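Apical membrane antigen 1-like protein, soluble form (Toxoplasma gondii, PDB 3ZLE) probably takes part in host cell invasion by the parasite, the chain here being part of its conserved ectodomain. Local coordinates at residues A[41-46]-A[284-289]; A[63-68]-A[81-86]; A[243-248]-A[319-324]; A[350-355]-A[370-375]. One frame throughout, in Å; residues are numbered along the deposited sequence.

How the contacts relate
Four contacts, spread along one chain, tie near and distant parts of the fold together. The chain opens contact 1 at strand 43-45, then makes contact 2 at 63-68 and 81-86, a short closure lying wholly between the two segments of contact 1. Contact 3 opens at 243-248 before contact 1 closes at 284-289, so these two interlock: contact 1 fastens the long loop after helix 253-262 to an early strand pair, and contact 3 closes at the end of strand 315-320, inside a four-stranded sheet. Contact 4 follows in series, pinning 350-355 to a hairpin near the C terminus; its centre lies about 51 Å from that of contact 1, across the chain's centre.

Contact 1 of 4, residues A[41-46]-A[284-289]; sequences EGYREV and DFWPVH
Y43 and V288 form a single backbone bridge in which both hydrogen bonds use neighbours of the pair. The amide of H289 reaches the carbonyl of G42, with H289 N to G42 O at 2.8 Å. The amide of R44 meets the carbonyl of P287, R44 N to P287 O measuring 2.7 Å. P287 has no N-H to offer, but its oxygen still serves as acceptor. The same oxygen also touches the R44 stem, P287 O lying 3.1 Å from R44 CG. The guanidinium finds its partners elsewhere, NH1 donating to the carbonyl of D269. Beside the bridge, W286 turns its edge to the face of Y43, W286 CE3 coming 3.7 Å from Y43 CD2 in a T-shaped stack with planes at 88°. The indole is fixed in turn by NE1, which donates to S161 O, and by a stack with Y144, whose hydroxyl is bonded to R44 O. The 284-289 segment belongs to the long loop between helix 253-262 and strand 303-308, consistent with the domain II loop that folds over domain I in AMA1 proteins. Because R44 NE lies 4.5 Å from H289 ND1, the arginine would tend to disfavour protonation of the imidazole, while the hold itself rests on two N-H to carbonyl bonds and an aromatic edge-to-face contact.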
loop_
_atom_site.group_PDB
_atom_site.type_symbol
_atom_site.label_atom_id
_atom_site.label_comp_id
_atom_site.label_asym_id
_atom_site.label_seq_id
_atom_site.Cartn_x
_atom_site.Cartn_y
_atom_site.Cartn_z
ATOM N N GLU A 41 23.252 3.803 -6.714
ATOM C CA GLU A 41 24.288 2.987 -7.338
ATOM C C GLU A 41 23.831 2.382 -8.658
ATOM O O GLU A 41 24.232 1.278 -9.013
ATOM C CB GLU A 41 24.758 1.889 -6.398
ATOM C CG GLU A 41 25.283 2.395 -5.050
ATOM C CD GLU A 41 25.717 1.259 -4.141
ATOM O OE1 GLU A 41 25.411 0.086 -4.461
ATOM O OE2 GLU A 41 26.344 1.525 -3.097
ATOM N N GLY A 42 22.916 3.064 -9.336
ATOM C CA GLY A 42 22.390 2.566 -10.620
ATOM C C GLY A 42 21.158 1.657 -10.533
ATOM O O GLY A 42 20.603 1.281 -11.562
ATOM N N TYR A 43 20.650 1.379 -9.327
ATOM C CA TYR A 43 19.446 0.529 -9.231
ATOM C C TYR A 43 18.209 1.226 -8.686
ATOM O O TYR A 43 18.306 2.039 -7.756
ATOM C CB TYR A 43 19.722 -0.709 -8.417
ATOM C CG TYR A 43 20.843 -1.526 -8.939
ATOM C CD1 TYR A 43 20.619 -2.546 -9.878
ATOM C CD2 TYR A 43 22.127 -1.341 -8.451
ATOM C CE1 TYR A 43 21.659 -3.356 -10.312
ATOM C CE2 TYR A 43 23.187 -2.112 -8.907
ATOM C CZ TYR A 43 22.958 -3.108 -9.844
ATOM O OH TYR A 43 24.021 -3.885 -10.255
ATOM N N ARG A 44 17.040 0.821 -9.191
ATOM C CA ARG A 44 15.757 1.266 -8.610
ATOM C C ARG A 44 15.560 0.710 -7.187
ATOM O O ARG A 44 15.903 -0.442 -6.897
ATOM C CB ARG A 44 14.601 0.864 -9.523
ATOM C CG ARG A 44 14.973 0.990 -10.975
ATOM C CD ARG A 44 13.778 1.310 -11.857
ATOM N NE ARG A 44 12.924 2.319 -11.263
ATOM C CZ ARG A 44 11.643 2.484 -11.587
ATOM N NH1 ARG A 44 11.085 1.721 -12.522
ATOM N NH2 ARG A 44 10.960 3.480 -11.063
ATOM N N GLU A 45 15.167 1.582 -6.273
ATOM C CA GLU A 45 15.174 1.246 -4.849
ATOM C C GLU A 45 13.773 1.555 -4.304
ATOM O O GLU A 45 13.126 2.527 -4.768
ATOM C CB GLU A 45 16.266 2.072 -4.153
ATOM C CG GLU A 45 16.400 1.869 -2.663
ATOM C CD GLU A 45 17.524 2.711 -2.074
ATOM O OE1 GLU A 45 17.503 3.938 -2.289
ATOM O OE2 GLU A 45 18.434 2.149 -1.408
ATOM N N VAL A 46 13.225 0.642 -3.490
ATOM C CA VAL A 46 11.845 0.818 -2.942
ATOM C C VAL A 46 11.874 1.994 -2.014
ATOM O O VAL A 46 12.720 2.059 -1.133
ATOM C CB VAL A 46 11.360 -0.438 -2.135
ATOM C CG1 VAL A 46 9.875 -0.315 -1.732
ATOM C CG2 VAL A 46 11.559 -1.710 -2.952
ATOM N N ASP A 284 19.533 -11.094 -11.043
ATOM C CA ASP A 284 19.131 -9.717 -11.169
ATOM C C ASP A 284 18.036 -9.363 -10.153
ATOM O O ASP A 284 16.890 -9.140 -10.511
ATOM C CB ASP A 284 18.665 -9.450 -12.607
ATOM C CG ASP A 284 19.822 -9.479 -13.608
ATOM O OD1 ASP A 284 20.993 -9.382 -13.171
ATOM O OD2 ASP A 284 19.557 -9.533 -14.826
ATOM N N PHE A 285 18.434 -9.267 -8.886
ATOM C CA PHE A 285 17.508 -9.046 -7.799
ATOM C C PHE A 285 16.957 -7.636 -7.775
ATOM O O PHE A 285 15.971 -7.391 -7.126
ATOM C CB PHE A 285 18.156 -9.392 -6.456
ATOM C CG PHE A 285 18.469 -10.861 -6.282
ATOM C CD1 PHE A 285 18.097 -11.792 -7.251
ATOM C CD2 PHE A 285 19.196 -11.299 -5.189
ATOM C CE1 PHE A 285 18.448 -13.122 -7.125
ATOM C CE2 PHE A 285 19.498 -12.642 -5.029
ATOM C CZ PHE A 285 19.125 -13.560 -6.002
ATOM N N TRP A 286 17.680 -6.680 -8.372
ATOM C CA TRP A 286 17.268 -5.276 -8.310
ATOM C C TRP A 286 17.082 -4.701 -9.716
ATOM O O TRP A 286 17.947 -4.846 -10.558
ATOM C CB TRP A 286 18.280 -4.413 -7.501
ATOM C CG TRP A 286 18.833 -5.021 -6.171
ATOM C CD1 TRP A 286 18.248 -5.968 -5.397
ATOM C CD2 TRP A 286 20.038 -4.622 -5.474
ATOM N NE1 TRP A 286 19.035 -6.242 -4.282
ATOM C CE2 TRP A 286 20.169 -5.476 -4.346
ATOM C CE3 TRP A 286 21.091 -3.749 -5.781
ATOM C CZ2 TRP A 286 21.264 -5.424 -3.487
ATOM C CZ3 TRP A 286 22.186 -3.675 -4.907
ATOM C CH2 TRP A 286 22.253 -4.507 -3.758
ATOM N N PRO A 287 15.978 -3.974 -9.945
ATOM C CA PRO A 287 15.701 -3.388 -11.244
ATOM C C PRO A 287 16.725 -2.320 -11.575
ATOM O O PRO A 287 16.971 -1.431 -10.756
ATOM C CB PRO A 287 14.316 -2.751 -11.050
ATOM C CG PRO A 287 13.689 -3.573 -9.972
ATOM C CD PRO A 287 14.812 -3.902 -9.046
ATOM N N VAL A 288 17.304 -2.373 -12.775
ATOM C CA VAL A 288 18.275 -1.340 -13.115
ATOM C C VAL A 288 17.606 -0.005 -13.422
ATOM O O VAL A 288 16.493 0.041 -13.964
ATOM C CB VAL A 288 19.394 -1.782 -14.143
ATOM C CG1 VAL A 288 19.227 -3.217 -14.617
ATOM C CG2 VAL A 288 19.562 -0.786 -15.287
ATOM N N HIS A 289 18.191 1.059 -12.894
ATOM C CA HIS A 289 17.618 2.385 -13.026
ATOM C C HIS A 289 18.016 3.006 -14.368
ATOM O O HIS A 289 19.203 3.146 -14.673
ATOM C CB HIS A 289 18.062 3.296 -11.882
ATOM C CG HIS A 289 17.629 4.722 -12.053
ATOM N ND1 HIS A 289 16.310 5.080 -12.235
ATOM C CD2 HIS A 289 18.347 5.862 -12.181
ATOM C CE1 HIS A 289 16.231 6.385 -12.419
ATOM N NE2 HIS A 289 17.454 6.883 -12.400
#

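Contact 2 of 4, residues A[63-68]-A[81-86]; sequences AEYSNN and KKPLPG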
loop_
_atom_site.group_PDB
_atom_site.type_symbol
_atom_site.label_atom_id
_atom_site.label_comp_id
_atom_site.label_asym_id
_atom_site.label_seq_id
_atom_site.Cartn_x
_atom_site.Cartn_y
_atom_site.Cartn_z
ATOM N N ALA A 63 3.618 -25.955 -10.569
ATOM C CA ALA A 63 2.923 -26.515 -9.404
ATOM C C ALA A 63 3.802 -27.209 -8.369
ATOM O O ALA A 63 3.531 -27.124 -7.168
ATOM C CB ALA A 63 1.810 -27.461 -9.851
ATOM N N GLU A 64 4.794 -27.968 -8.814
ATOM C CA GLU A 64 5.636 -28.661 -7.844
ATOM C C GLU A 64 6.452 -27.714 -6.971
ATOM O O GLU A 64 6.888 -28.095 -5.902
ATOM C CB GLU A 64 6.541 -29.695 -8.493
ATOM C CG GLU A 64 6.096 -30.136 -9.860
ATOM C CD GLU A 64 6.731 -29.301 -10.947
ATOM O OE1 GLU A 64 7.972 -29.362 -11.092
ATOM O OE2 GLU A 64 5.988 -28.580 -11.646
ATOM N N TYR A 65 6.698 -26.496 -7.448
ATOM C CA TYR A 65 7.516 -25.523 -6.684
ATOM C C TYR A 65 6.796 -25.001 -5.409
ATOM O O TYR A 65 5.578 -25.097 -5.276
ATOM C CB TYR A 65 7.924 -24.324 -7.564
ATOM C CG TYR A 65 9.005 -24.598 -8.601
ATOM C CD1 TYR A 65 8.822 -25.555 -9.595
ATOM C CD2 TYR A 65 10.115 -23.771 -8.700
ATOM C CE1 TYR A 65 9.789 -25.783 -10.564
ATOM C CE2 TYR A 65 11.064 -23.961 -9.691
ATOM C CZ TYR A 65 10.885 -24.960 -10.631
ATOM O OH TYR A 65 11.820 -25.155 -11.604
ATOM N N SER A 66 7.564 -24.424 -4.497
ATOM C CA SER A 66 6.991 -23.773 -3.319
ATOM C C SER A 66 6.139 -22.547 -3.701
ATOM O O SER A 66 5.017 -22.380 -3.222
ATOM C CB SER A 66 8.107 -23.364 -2.353
ATOM O OG SER A 66 7.552 -22.910 -1.131
ATOM N N ASN A 67 6.625 -21.738 -4.635
ATOM C CA ASN A 67 5.845 -20.581 -5.094
ATOM C C ASN A 67 5.486 -19.607 -3.960
ATOM O O ASN A 67 4.440 -18.956 -3.987
ATOM C CB ASN A 67 4.566 -21.047 -5.794
ATOM C CG ASN A 67 4.216 -20.190 -6.973
ATOM O OD1 ASN A 67 5.084 -19.576 -7.595
ATOM N ND2 ASN A 67 2.936 -20.101 -7.267
ATOM N N ASN A 68 6.346 -19.536 -2.950
ATOM C CA ASN A 68 6.136 -18.633 -1.835
ATOM C C ASN A 68 7.207 -17.538 -1.868
ATOM O O ASN A 68 8.384 -17.818 -1.855
ATOM C CB ASN A 68 6.208 -19.422 -0.543
ATOM C CG ASN A 68 5.874 -18.587 0.688
ATOM O OD1 ASN A 68 5.802 -17.366 0.624
ATOM N ND2 ASN A 68 5.799 -19.249 1.840
ATOM N N LYS A 81 17.835 -26.240 -13.409
ATOM C CA LYS A 81 16.457 -25.963 -12.995
ATOM C C LYS A 81 15.909 -24.668 -13.611
ATOM O O LYS A 81 16.472 -23.580 -13.431
ATOM C CB LYS A 81 16.355 -25.926 -11.474
ATOM C CG LYS A 81 16.682 -27.250 -10.814
ATOM C CD LYS A 81 15.692 -27.575 -9.714
ATOM C CE LYS A 81 16.122 -28.820 -8.962
ATOM N NZ LYS A 81 17.566 -28.735 -8.626
ATOM N N LYS A 82 14.839 -24.802 -14.378
ATOM C CA LYS A 82 14.198 -23.668 -15.036
ATOM C C LYS A 82 12.705 -23.733 -14.778
ATOM O O LYS A 82 12.057 -24.635 -15.272
ATOM C CB LYS A 82 14.411 -23.744 -16.546
ATOM C CG LYS A 82 15.846 -23.603 -17.000
ATOM C CD LYS A 82 16.346 -22.198 -16.813
ATOM C CE LYS A 82 17.846 -22.174 -16.964
ATOM N NZ LYS A 82 18.314 -20.779 -16.974
ATOM N N PRO A 83 12.143 -22.755 -14.038
ATOM C CA PRO A 83 12.807 -21.594 -13.423
ATOM C C PRO A 83 13.569 -21.952 -12.159
ATOM O O PRO A 83 13.442 -23.059 -11.632
ATOM C CB PRO A 83 11.634 -20.651 -13.083
ATOM C CG PRO A 83 10.470 -21.569 -12.889
ATOM C CD PRO A 83 10.674 -22.694 -13.884
ATOM N N LEU A 84 14.424 -21.043 -11.713
ATOM C CA LEU A 84 15.238 -21.302 -10.528
ATOM C C LEU A 84 14.370 -21.218 -9.245
ATOM O O LEU A 84 13.559 -20.300 -9.105
ATOM C CB LEU A 84 16.402 -20.313 -10.485
ATOM C CG LEU A 84 17.557 -20.525 -9.516
ATOM C CD1 LEU A 84 18.253 -21.866 -9.751
ATOM C CD2 LEU A 84 18.513 -19.359 -9.669
ATOM N N PRO A 85 14.424 -22.265 -8.392
ATOM C CA PRO A 85 13.645 -22.266 -7.157
ATOM C C PRO A 85 14.105 -21.139 -6.249
ATOM O O PRO A 85 15.234 -20.675 -6.377
ATOM C CB PRO A 85 13.985 -23.618 -6.524
ATOM C CG PRO A 85 14.327 -24.486 -7.698
ATOM C CD PRO A 85 15.085 -23.562 -8.624
ATOM N N GLY A 86 13.211 -20.640 -5.407
ATOM C CA GLY A 86 13.551 -19.530 -4.523
ATOM C C GLY A 86 12.373 -18.595 -4.319
ATOM O O GLY A 86 11.359 -18.699 -5.031
#
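Y65 carries its CG beside the backbone N and anti to the carbonyl carbon, chi1 -74°, which directs the phenol toward the proline-rich run 83-85; a chi2 of 60° sets the plane of the ring. That plane contains P83 O, so the hydroxyl meets it at the ring's edge. The phenol donates: Y65 OH lies 2.7 Å from P83 O, in the carbonyl plane and on a lone pair. The peptide bond between K82 and P83 is cis, and the ring carbons of P83 also pack against the phenol, P83 CD approaching Y65 OH to 3.5 Å and Y65 CZ to 4.0 Å. On the side of P85 the contact is apolar, P85 CG lying 3.9 Å from Y65 CE2, oblique to the ring. Both segments lie in one loop between strands 55-59 and 103-104, and the backbone of L84 is tied further to T183, which also receives K82 NZ. P83 N, 3.4 Å from Y65 OH, carries no hydrogen, so its carbonyl is the residue's polar link to the phenol. One directed bond thus joins two irregular runs of chain, with carbons of P83 and P85 packed against the phenol's hydroxyl end and CE2.

Contact 3 of 4, residues A[243-248]-A[319-324]; sequences TSVQSD and IFDQVP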
loop_
_atom_site.group_PDB
_atom_site.type_symbol
_atom_site.label_atom_id
_atom_site.label_comp_id
_atom_site.label_asym_id
_atom_site.label_seq_id
_atom_site.Cartn_x
_atom_site.Cartn_y
_atom_site.Cartn_z
ATOM N N THR A 243 -17.187 11.543 -10.709
ATOM C CA THR A 243 -15.871 12.122 -10.470
ATOM C C THR A 243 -14.846 11.014 -10.241
ATOM O O THR A 243 -13.864 11.196 -9.523
ATOM C CB THR A 243 -15.900 12.999 -9.217
ATOM O OG1 THR A 243 -16.722 12.367 -8.222
ATOM C CG2 THR A 243 -16.481 14.369 -9.524
ATOM N N SER A 244 -15.075 9.858 -10.844
ATOM C CA SER A 244 -14.184 8.750 -10.637
ATOM C C SER A 244 -13.594 8.188 -11.913
ATOM O O SER A 244 -14.046 8.471 -13.003
ATOM C CB SER A 244 -14.866 7.665 -9.786
ATOM O OG SER A 244 -15.146 8.194 -8.477
ATOM N N VAL A 245 -12.530 7.433 -11.755
ATOM C CA VAL A 245 -11.785 6.879 -12.861
ATOM C C VAL A 245 -12.429 5.537 -13.267
ATOM O O VAL A 245 -12.424 5.154 -14.448
ATOM C CB VAL A 245 -10.312 6.701 -12.417
ATOM C CG1 VAL A 245 -9.798 5.281 -12.632
ATOM C CG2 VAL A 245 -9.418 7.773 -13.035
ATOM N N GLN A 246 -13.038 4.854 -12.299
ATOM C CA GLN A 246 -13.921 3.719 -12.614
ATOM C C GLN A 246 -14.852 3.527 -11.445
ATOM O O GLN A 246 -14.567 3.958 -10.356
ATOM C CB GLN A 246 -13.122 2.449 -12.879
ATOM C CG GLN A 246 -12.560 1.793 -11.621
ATOM C CD GLN A 246 -11.875 0.461 -11.896
ATOM O OE1 GLN A 246 -10.747 0.419 -12.380
ATOM N NE2 GLN A 246 -12.495 -0.619 -11.444
ATOM N N SER A 247 -16.014 2.955 -11.706
ATOM C CA SER A 247 -17.029 2.805 -10.692
ATOM C C SER A 247 -17.920 1.661 -11.094
ATOM O O SER A 247 -19.099 1.832 -11.305
ATOM C CB SER A 247 -17.862 4.078 -10.547
ATOM O OG SER A 247 -18.241 4.604 -11.811
ATOM N N ASP A 248 -17.330 0.492 -11.237
ATOM C CA ASP A 248 -18.096 -0.681 -11.518
ATOM C C ASP A 248 -18.658 -1.254 -10.217
ATOM O O ASP A 248 -18.361 -0.765 -9.138
ATOM C CB ASP A 248 -17.236 -1.711 -12.245
ATOM C CG ASP A 248 -16.669 -1.183 -13.553
ATOM O OD1 ASP A 248 -17.271 -0.257 -14.166
ATOM O OD2 ASP A 248 -15.638 -1.723 -13.999
ATOM N N ILE A 319 -13.475 4.221 -7.817
ATOM C CA ILE A 319 -12.072 4.514 -7.640
ATOM C C ILE A 319 -11.695 5.866 -8.244
ATOM O O ILE A 319 -11.979 6.154 -9.397
ATOM C CB ILE A 319 -11.247 3.445 -8.298
ATOM C CG1 ILE A 319 -11.369 2.135 -7.512
ATOM C CG2 ILE A 319 -9.827 3.923 -8.532
ATOM C CD1 ILE A 319 -10.953 0.922 -8.317
ATOM N N PHE A 320 -11.026 6.692 -7.473
ATOM C CA PHE A 320 -10.774 8.038 -7.957
ATOM C C PHE A 320 -9.335 8.427 -7.736
ATOM O O PHE A 320 -8.609 7.756 -7.003
ATOM C CB PHE A 320 -11.726 9.037 -7.311
ATOM C CG PHE A 320 -11.566 9.148 -5.806
ATOM C CD1 PHE A 320 -12.236 8.264 -4.948
ATOM C CD2 PHE A 320 -10.835 10.196 -5.246
ATOM C CE1 PHE A 320 -12.169 8.414 -3.582
ATOM C CE2 PHE A 320 -10.699 10.313 -3.869
ATOM C CZ PHE A 320 -11.349 9.400 -3.035
ATOM N N ASP A 321 -8.939 9.548 -8.320
ATOM C CA ASP A 321 -7.532 9.934 -8.305
ATOM C C ASP A 321 -7.283 11.342 -7.838
ATOM O O ASP A 321 -6.219 11.882 -8.105
ATOM C CB ASP A 321 -6.902 9.743 -9.687
ATOM C CG ASP A 321 -7.434 10.726 -10.712
ATOM O OD1 ASP A 321 -8.271 11.580 -10.372
ATOM O OD2 ASP A 321 -7.064 10.583 -11.883
ATOM N N GLN A 322 -8.182 11.866 -7.003
ATOM C CA GLN A 322 -7.940 13.143 -6.323
ATOM C C GLN A 322 -7.676 12.971 -4.829
ATOM O O GLN A 322 -8.306 12.165 -4.163
ATOM C CB GLN A 322 -9.130 14.060 -6.503
ATOM C CG GLN A 322 -9.466 14.348 -7.952
ATOM C CD GLN A 322 -9.357 15.821 -8.273
ATOM O OE1 GLN A 322 -9.912 16.667 -7.561
ATOM N NE2 GLN A 322 -8.608 16.144 -9.321
ATOM N N VAL A 323 -6.810 13.812 -4.288
ATOM C CA VAL A 323 -6.642 13.853 -2.882
ATOM C C VAL A 323 -7.921 14.393 -2.268
ATOM O O VAL A 323 -8.309 15.546 -2.541
ATOM C CB VAL A 323 -5.457 14.727 -2.472
ATOM C CG1 VAL A 323 -5.453 14.910 -0.948
ATOM C CG2 VAL A 323 -4.147 14.092 -2.936
ATOM N N PRO A 324 -8.520 13.616 -1.341
ATOM C CA PRO A 324 -9.790 14.016 -0.762
ATOM C C PRO A 324 -9.510 14.893 0.443
ATOM O O PRO A 324 -8.427 14.803 1.010
ATOM C CB PRO A 324 -10.423 12.672 -0.342
ATOM C CG PRO A 324 -9.273 11.782 -0.090
ATOM C CD PRO A 324 -8.102 12.277 -0.911
HETATM O O HOH W 1 -10.843 10.468 -10.253
#
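I319 pairs with Q246 across an antiparallel, hydrogen-bonded position, I319 N donating to Q246 O over 2.8 Å, while the carbonyl of I319 is met by two successive amides, V245 N at a short 2.7 Å from I319 O and Q246 N, in a weak bond, at 3.4 Å from the same oxygen. With CG tucked between backbone N and carbonyl carbon, chi1 75°, Q246 starts its otherwise extended stem alongside I319 on one face of the sheet, where the isoleucine methyl CD1 lies 3.7 Å from Q246 CD; R259 of helix 253-262 touches both side chains. V245 and Q246 facing one residue make this a classic beta bulge, placed between the edge strand of the four-stranded antiparallel sheet and the end of strand 315-320. S244 packs through carbon, S244 CB lying 3.3 Å from I319 O, its OG being held by the carbonyl of D240. The side chain of F320 touches 243-248 through CB, near S244 OG and T243 O; its ring leads away to stack on F239. Beyond the last strand pair a water takes over from direct bonding, accepting from D321 N at 2.9 Å and donating to T243 O at 3.2 Å.

Contact 4 of 4, residues A[350-355]-A[370-375]; sequences CDSASF and TECVGN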
loop_
_atom_site.group_PDB
_atom_site.type_symbol
_atom_site.label_atom_id
_atom_site.label_comp_id
_atom_site.label_asym_id
_atom_site.label_seq_id
_atom_site.Cartn_x
_atom_site.Cartn_y
_atom_site.Cartn_z
ATOM N N CYS A 350 -16.288 13.735 17.750
ATOM C CA CYS A 350 -16.669 15.036 17.377
ATOM C C CYS A 350 -17.240 15.543 18.700
ATOM O O CYS A 350 -17.695 14.747 19.494
ATOM C CB CYS A 350 -17.722 14.845 16.269
ATOM S SG CYS A 350 -18.814 16.144 15.921
ATOM N N ASP A 351 -17.043 16.802 19.045
ATOM C CA ASP A 351 -17.565 17.290 20.365
ATOM C C ASP A 351 -18.901 18.022 20.218
ATOM O O ASP A 351 -18.943 19.157 19.722
ATOM C CB ASP A 351 -16.521 18.190 21.026
ATOM C CG ASP A 351 -17.071 18.967 22.240
ATOM O OD1 ASP A 351 -17.890 18.426 23.023
ATOM O OD2 ASP A 351 -16.622 20.112 22.433
ATOM N N SER A 352 -19.993 17.340 20.576
ATOM C CA SER A 352 -21.343 17.829 20.316
ATOM C C SER A 352 -21.606 19.170 20.957
ATOM O O SER A 352 -22.339 19.991 20.398
ATOM C CB SER A 352 -22.397 16.837 20.813
ATOM O OG SER A 352 -22.859 16.018 19.759
ATOM N N ALA A 353 -21.081 19.358 22.171
ATOM C CA ALA A 353 -21.294 20.612 22.925
ATOM C C ALA A 353 -20.789 21.884 22.237
ATOM O O ALA A 353 -21.361 22.948 22.426
ATOM C CB ALA A 353 -20.740 20.507 24.353
ATOM N N SER A 354 -19.716 21.793 21.460
ATOM C CA SER A 354 -19.089 23.015 20.916
ATOM C C SER A 354 -19.129 23.075 19.392
ATOM O O SER A 354 -18.890 24.133 18.793
ATOM C CB SER A 354 -17.648 23.120 21.378
ATOM O OG SER A 354 -16.967 21.916 21.089
ATOM N N PHE A 355 -19.276 21.907 18.771
ATOM C CA PHE A 355 -19.291 21.813 17.318
ATOM C C PHE A 355 -20.358 22.757 16.729
ATOM O O PHE A 355 -21.548 22.620 17.033
ATOM C CB PHE A 355 -19.610 20.389 16.894
ATOM C CG PHE A 355 -19.445 20.155 15.419
ATOM C CD1 PHE A 355 -20.434 20.548 14.537
ATOM C CD2 PHE A 355 -18.237 19.719 14.906
ATOM C CE1 PHE A 355 -20.261 20.412 13.178
ATOM C CE2 PHE A 355 -18.081 19.544 13.539
ATOM C CZ PHE A 355 -19.091 19.897 12.688
ATOM N N THR A 370 -24.136 19.696 8.110
ATOM C CA THR A 370 -23.120 18.881 8.801
ATOM C C THR A 370 -23.148 19.229 10.284
ATOM O O THR A 370 -23.055 20.392 10.646
ATOM C CB THR A 370 -21.689 19.169 8.262
ATOM O OG1 THR A 370 -21.687 19.126 6.831
ATOM C CG2 THR A 370 -20.669 18.137 8.776
ATOM N N GLU A 371 -23.377 18.237 11.138
ATOM C CA GLU A 371 -23.432 18.508 12.562
ATOM C C GLU A 371 -22.767 17.433 13.400
ATOM O O GLU A 371 -22.302 16.405 12.881
ATOM C CB GLU A 371 -24.859 18.704 13.104
ATOM C CG GLU A 371 -25.939 19.181 12.152
ATOM C CD GLU A 371 -27.328 18.898 12.716
ATOM O OE1 GLU A 371 -27.717 19.565 13.693
ATOM O OE2 GLU A 371 -27.980 17.937 12.258
ATOM N N CYS A 372 -22.857 17.639 14.720
ATOM C CA CYS A 372 -22.413 16.676 15.703
ATOM C C CYS A 372 -23.564 16.246 16.587
ATOM O O CYS A 372 -23.940 16.950 17.514
ATOM C CB CYS A 372 -21.356 17.272 16.607
ATOM S SG CYS A 372 -20.280 16.000 17.329
ATOM N N VAL A 373 -23.885 14.979 16.488
ATOM C CA VAL A 373 -25.035 14.434 17.139
ATOM C C VAL A 373 -24.488 13.234 17.908
ATOM O O VAL A 373 -23.885 12.357 17.308
ATOM C CB VAL A 373 -26.002 13.932 16.049
ATOM C CG1 VAL A 373 -27.120 13.122 16.633
ATOM C CG2 VAL A 373 -26.485 15.081 15.162
ATOM N N GLY A 374 -24.598 13.241 19.229
ATOM C CA GLY A 374 -24.112 12.107 20.009
ATOM C C GLY A 374 -22.618 11.933 19.787
ATOM O O GLY A 374 -22.126 10.824 19.629
ATOM N N ASN A 375 -21.936 13.056 19.625
ATOM C CA ASN A 375 -20.509 13.068 19.380
ATOM C C ASN A 375 -20.018 12.400 18.114
ATOM O O ASN A 375 -18.833 12.080 18.012
ATOM C CB ASN A 375 -19.759 12.544 20.605
ATOM C CG ASN A 375 -19.792 13.523 21.738
ATOM O OD1 ASN A 375 -20.272 14.654 21.584
ATOM N ND2 ASN A 375 -19.259 13.130 22.862
#
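C350 and C372 are joined covalently, C350 SG to C372 SG at 2.0 Å. The torsion about the sulfur-sulfur bond is -173°, far from the usual right-angle twist, which, if the model is right here, implies a strained bridge. Hydrogen bonds gather around S352. Its hydroxyl gives a bond to C372 O, 2.7 Å from S352 OG, arriving well above the carbonyl plane, and it accepts another from N375 N at 3.1 Å. The amide of S352 is taken up by the N375 side chain, S352 N to N375 OD1 being 2.9 Å. C350 N gives N375 O a weak bond. Apolar packing comes from F355: F355 CB lies 3.6 Å from C372 CB, and with CG anti to the backbone N, chi1 -171°, the ring is carried on along the strand, F355 CE1 reaching E371 CA at 3.7 Å. C372 SG sits obliquely to that ring in a sulfur-aromatic contact. G374 and N375, both with positive phi, form the two-residue turn between strands 366-373 and 376-383. A loop bound by disulfide to such a hairpin, with two further disulfides, C362-C384 and C365-C385, is consistent with the small cysteine-rich domain III of AMA1 proteins.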